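Long-range contact in cytochrome c (Pseudomonas aeruginosa, PDB 6RTE), which oxidises dihydro-heme d1 in the biosynthesis of heme d1, using an eight-bladed beta-propeller and a heme c domain: residues F419-L429 with H439-G450. Sequence-based numbering, arbitrary orientation.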
loop_
_atom_site.group_PDB
_atom_site.type_symbol
_atom_site.label_atom_id
_atom_site.label_comp_id
_atom_site.label_asym_id
_atom_site.label_seq_id
_atom_site.Cartn_x
_atom_site.Cartn_y
_atom_site.Cartn_z
ATOM N N PHE A 419 5.521 -14.854 4.205
ATOM C CA PHE A 419 6.392 -13.749 3.808
ATOM C C PHE A 419 7.264 -13.240 4.943
ATOM O O PHE A 419 8.402 -12.818 4.706
ATOM C CB PHE A 419 5.486 -12.627 3.259
ATOM C CG PHE A 419 6.214 -11.491 2.589
ATOM C CD1 PHE A 419 6.637 -11.596 1.272
ATOM C CD2 PHE A 419 6.414 -10.287 3.258
ATOM C CE1 PHE A 419 7.282 -10.539 0.643
ATOM C CE2 PHE A 419 7.058 -9.227 2.636
ATOM C CZ PHE A 419 7.491 -9.355 1.323
ATOM N N LEU A 420 6.764 -13.280 6.178
ATOM C CA LEU A 420 7.453 -12.690 7.316
ATOM C C LEU A 420 8.184 -13.715 8.178
ATOM O O LEU A 420 8.764 -13.339 9.200
ATOM C CB LEU A 420 6.456 -11.916 8.189
ATOM C CG LEU A 420 5.578 -10.869 7.495
ATOM C CD1 LEU A 420 4.509 -10.372 8.455
ATOM C CD2 LEU A 420 6.403 -9.703 6.968
ATOM N N GLY A 421 8.167 -14.993 7.802
ATOM C CA GLY A 421 8.794 -16.018 8.608
ATOM C C GLY A 421 10.253 -16.242 8.249
ATOM O O GLY A 421 10.767 -15.716 7.266
ATOM N N LYS A 422 10.930 -17.038 9.085
ATOM C CA LYS A 422 12.297 -17.436 8.769
ATOM C C LYS A 422 12.330 -18.274 7.495
ATOM O O LYS A 422 13.269 -18.174 6.697
ATOM C CB LYS A 422 12.902 -18.209 9.942
ATOM N N LYS A 423 11.314 -19.111 7.300
ATOM C CA LYS A 423 11.093 -19.849 6.059
ATOM C C LYS A 423 10.055 -19.078 5.255
ATOM O O LYS A 423 8.950 -18.829 5.748
ATOM C CB LYS A 423 10.632 -21.274 6.376
ATOM C CG LYS A 423 9.828 -21.995 5.296
ATOM C CD LYS A 423 10.707 -22.561 4.194
ATOM C CE LYS A 423 10.015 -23.730 3.506
ATOM N NZ LYS A 423 10.695 -24.129 2.246
ATOM N N HIS A 424 10.405 -18.693 4.029
ATOM C CA HIS A 424 9.585 -17.713 3.322
ATOM C C HIS A 424 9.728 -17.748 1.805
ATOM O O HIS A 424 9.733 -16.695 1.158
ATOM C CB HIS A 424 9.940 -16.310 3.831
ATOM C CG HIS A 424 11.410 -16.011 3.778
ATOM N ND1 HIS A 424 12.079 -15.769 2.598
ATOM C CD2 HIS A 424 12.340 -15.939 4.758
ATOM C CE1 HIS A 424 13.356 -15.546 2.855
ATOM N NE2 HIS A 424 13.540 -15.642 4.157
ATOM N N ASP A 425 9.815 -18.945 1.222
ATOM C CA ASP A 425 9.942 -19.090 -0.225
ATOM C C ASP A 425 8.784 -19.876 -0.833
ATOM O O ASP A 425 8.875 -20.311 -1.984
ATOM C CB ASP A 425 11.278 -19.753 -0.581
ATOM C CG ASP A 425 11.536 -21.034 0.214
ATOM O OD1 ASP A 425 10.580 -21.623 0.761
ATOM O OD2 ASP A 425 12.712 -21.448 0.293
ATOM N N GLU A 426 7.689 -20.037 -0.095
ATOM C CA GLU A 426 6.597 -20.909 -0.497
ATOM C C GLU A 426 5.287 -20.144 -0.457
ATOM O O GLU A 426 5.009 -19.429 0.514
ATOM C CB GLU A 426 6.525 -22.133 0.422
ATOM C CG GLU A 426 6.215 -23.435 -0.288
ATOM C CD GLU A 426 6.688 -24.645 0.498
ATOM O OE1 GLU A 426 7.886 -24.992 0.396
ATOM O OE2 GLU A 426 5.868 -25.239 1.231
ATOM N N ILE A 427 4.495 -20.291 -1.517
ATOM C CA ILE A 427 3.128 -19.790 -1.582
ATOM C C ILE A 427 2.195 -20.964 -1.318
ATOM O O ILE A 427 2.322 -22.020 -1.950
ATOM C CB ILE A 427 2.835 -19.150 -2.948
ATOM C CG1 ILE A 427 3.770 -17.962 -3.198
ATOM C CG2 ILE A 427 1.371 -18.720 -3.043
ATOM C CD1 ILE A 427 3.684 -16.857 -2.156
ATOM N N LEU A 428 1.267 -20.788 -0.385
ATOM C CA LEU A 428 0.380 -21.860 0.044
ATOM C C LEU A 428 -0.976 -21.706 -0.626
ATOM O O LEU A 428 -1.527 -20.600 -0.676
ATOM C CB LEU A 428 0.213 -21.846 1.563
ATOM C CG LEU A 428 1.512 -21.788 2.353
ATOM C CD1 LEU A 428 1.221 -21.624 3.838
ATOM C CD2 LEU A 428 2.341 -23.033 2.088
ATOM N N LEU A 429 -1.510 -22.810 -1.129
ATOM C CA LEU A 429 -2.837 -22.838 -1.741
ATOM C C LEU A 429 -3.769 -23.574 -0.782
ATOM O O LEU A 429 -3.713 -24.803 -0.666
ATOM C CB LEU A 429 -2.791 -23.500 -3.115
ATOM C CG LEU A 429 -2.381 -22.562 -4.260
ATOM C CD1 LEU A 429 -1.007 -21.951 -4.010
ATOM C CD2 LEU A 429 -2.418 -23.292 -5.600
ATOM N N HIS A 439 -1.851 -27.386 -1.865
ATOM C CA HIS A 439 -0.706 -27.324 -2.763
ATOM C C HIS A 439 0.272 -26.273 -2.254
ATOM O O HIS A 439 -0.078 -25.408 -1.446
ATOM C CB HIS A 439 -1.128 -26.994 -4.202
ATOM C CG HIS A 439 -2.004 -28.032 -4.832
ATOM N ND1 HIS A 439 -3.375 -28.032 -4.694
ATOM C CD2 HIS A 439 -1.703 -29.103 -5.605
ATOM C CE1 HIS A 439 -3.883 -29.060 -5.353
ATOM N NE2 HIS A 439 -2.889 -29.725 -5.915
ATOM N N ARG A 440 1.510 -26.359 -2.741
ATOM C CA ARG A 440 2.551 -25.399 -2.398
ATOM C C ARG A 440 3.334 -25.035 -3.651
ATOM O O ARG A 440 3.548 -25.880 -4.522
ATOM C CB ARG A 440 3.490 -25.959 -1.328
ATOM C CG ARG A 440 2.786 -26.446 -0.066
ATOM C CD ARG A 440 3.739 -27.226 0.842
ATOM N NE ARG A 440 3.909 -26.583 2.144
ATOM C CZ ARG A 440 3.338 -26.989 3.277
ATOM N NH1 ARG A 440 3.562 -26.320 4.402
ATOM N NH2 ARG A 440 2.551 -28.060 3.298
ATOM N N LEU A 441 3.753 -23.773 -3.738
ATOM C CA LEU A 441 4.499 -23.260 -4.882
ATOM C C LEU A 441 5.771 -22.588 -4.383
ATOM O O LEU A 441 5.716 -21.743 -3.487
ATOM C CB LEU A 441 3.657 -22.267 -5.697
ATOM C CG LEU A 441 2.444 -22.804 -6.469
ATOM C CD1 LEU A 441 1.762 -21.673 -7.217
ATOM C CD2 LEU A 441 2.841 -23.904 -7.432
ATOM N N ARG A 442 6.914 -22.959 -4.964
ATOM C CA ARG A 442 8.225 -22.485 -4.517
ATOM C C ARG A 442 8.994 -21.956 -5.719
ATOM O O ARG A 442 9.917 -22.614 -6.222
ATOM C CB ARG A 442 8.998 -23.601 -3.813
ATOM C CG ARG A 442 10.200 -23.128 -3.014
ATOM C CD ARG A 442 10.821 -24.280 -2.230
ATOM N NE ARG A 442 12.007 -23.871 -1.482
ATOM C CZ ARG A 442 12.830 -24.714 -0.863
ATOM N NH1 ARG A 442 12.601 -26.020 -0.902
ATOM N NH2 ARG A 442 13.889 -24.254 -0.207
ATOM N N PRO A 443 8.661 -20.751 -6.193
ATOM C CA PRO A 443 9.236 -20.288 -7.468
ATOM C C PRO A 443 10.750 -20.156 -7.449
ATOM O O PRO A 443 11.412 -20.528 -8.425
ATOM C CB PRO A 443 8.544 -18.933 -7.690
ATOM C CG PRO A 443 8.131 -18.487 -6.335
ATOM C CD PRO A 443 7.782 -19.739 -5.581
ATOM N N SER A 444 11.319 -19.636 -6.366
ATOM C CA SER A 444 12.762 -19.441 -6.247
ATOM C C SER A 444 13.198 -19.956 -4.884
ATOM O O SER A 444 13.228 -19.198 -3.901
ATOM C CB SER A 444 13.144 -17.973 -6.429
ATOM O OG SER A 444 13.064 -17.598 -7.790
ATOM N N PRO A 445 13.551 -21.249 -4.781
ATOM C CA PRO A 445 13.939 -21.801 -3.476
ATOM C C PRO A 445 14.991 -20.960 -2.770
ATOM O O PRO A 445 16.064 -20.696 -3.320
ATOM C CB PRO A 445 14.468 -23.197 -3.836
ATOM C CG PRO A 445 13.715 -23.566 -5.072
ATOM C CD PRO A 445 13.547 -22.280 -5.836
ATOM N N GLY A 446 14.685 -20.522 -1.551
ATOM C CA GLY A 446 15.604 -19.753 -0.749
ATOM C C GLY A 446 15.323 -18.265 -0.708
ATOM O O GLY A 446 15.846 -17.575 0.178
ATOM N N LYS A 447 14.521 -17.755 -1.636
ATOM C CA LYS A 447 14.257 -16.331 -1.737
ATOM C C LYS A 447 12.838 -16.023 -1.282
ATOM O O LYS A 447 11.956 -16.885 -1.279
ATOM C CB LYS A 447 14.466 -15.843 -3.172
ATOM C CG LYS A 447 15.823 -16.223 -3.717
ATOM C CD LYS A 447 16.197 -15.389 -4.912
ATOM C CE LYS A 447 17.567 -15.778 -5.407
ATOM N NZ LYS A 447 18.035 -14.839 -6.445
ATOM N N VAL A 448 12.629 -14.770 -0.891
ATOM C CA VAL A 448 11.339 -14.374 -0.346
ATOM C C VAL A 448 10.312 -14.385 -1.474
ATOM O O VAL A 448 10.474 -13.708 -2.495
ATOM C CB VAL A 448 11.431 -13.003 0.339
ATOM C CG1 VAL A 448 12.148 -12.016 -0.544
ATOM C CG2 VAL A 448 10.043 -12.483 0.704
ATOM N N ALA A 449 9.264 -15.182 -1.299
ATOM C CA ALA A 449 8.151 -15.259 -2.234
ATOM C C ALA A 449 6.912 -14.694 -1.557
ATOM O O ALA A 449 6.620 -15.028 -0.406
ATOM C CB ALA A 449 7.907 -16.703 -2.675
ATOM N N GLY A 450 6.185 -13.836 -2.263
ATOM C CA GLY A 450 4.996 -13.257 -1.678
ATOM C C GLY A 450 4.177 -12.428 -2.637
ATOM O O GLY A 450 4.717 -11.830 -3.566
HETATM O O HOH W 1 6.331 -17.182 1.454
#
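The guanidinium of R442 lies between K423 NZ, over the centre of one face at 3.8 Å from CZ, and the ring of P445, whose CB rests toward the rim of the opposite face. D425 OD2 comes to its edge, with weak bonds from both NE and NH2. The two cations, K423 and R442, are probably tolerated this close because the D425 carboxylate bonds to both: OD1 takes K423 NZ at 2.9 Å on its syn side, OD2 the guanidinium, and E426 OE1 adds a weak bond to K423 NZ. D425 OD2 is also met on its anti side by G446 N (2.9 Å), in the type II turn from S444 to K447, so one carboxylate ties lysine, arginine and turn together. With chi1 of 50°, D425 CG sits between its own backbone N and carbonyl carbon, which turns OD2 to G446 N and the R442 edge. R440 extends the network: its NE makes a salt bridge to E426 OE2, close to the guanidinium plane, the carboxylate standing almost perpendicular to it (89°); the modelled separation is doubtfully short. At the other end, the F419 ring has A449 O at its edge, while V448 CG2 comes obliquely to CE1 at 3.4 Å. The H424 ring turns an edge to the V448 backbone; its ND1 is buried without a polar partner, but the backbone oxygen H424 O accepts A449 N at 2.9 Å. A water bridges E426 O and A449 O where 439-450 leaves the hairpin.

Beyond it, I427 and L441 form a hydrogen-bonded antiparallel pair (I427 N to L441 O, 2.7 Å). Strands 427-431 and 437-441 are the outer hairpin of one four-stranded propeller blade; the loop 442-448 leads to 449-454, the first strand of the next, where I427 reaches L463.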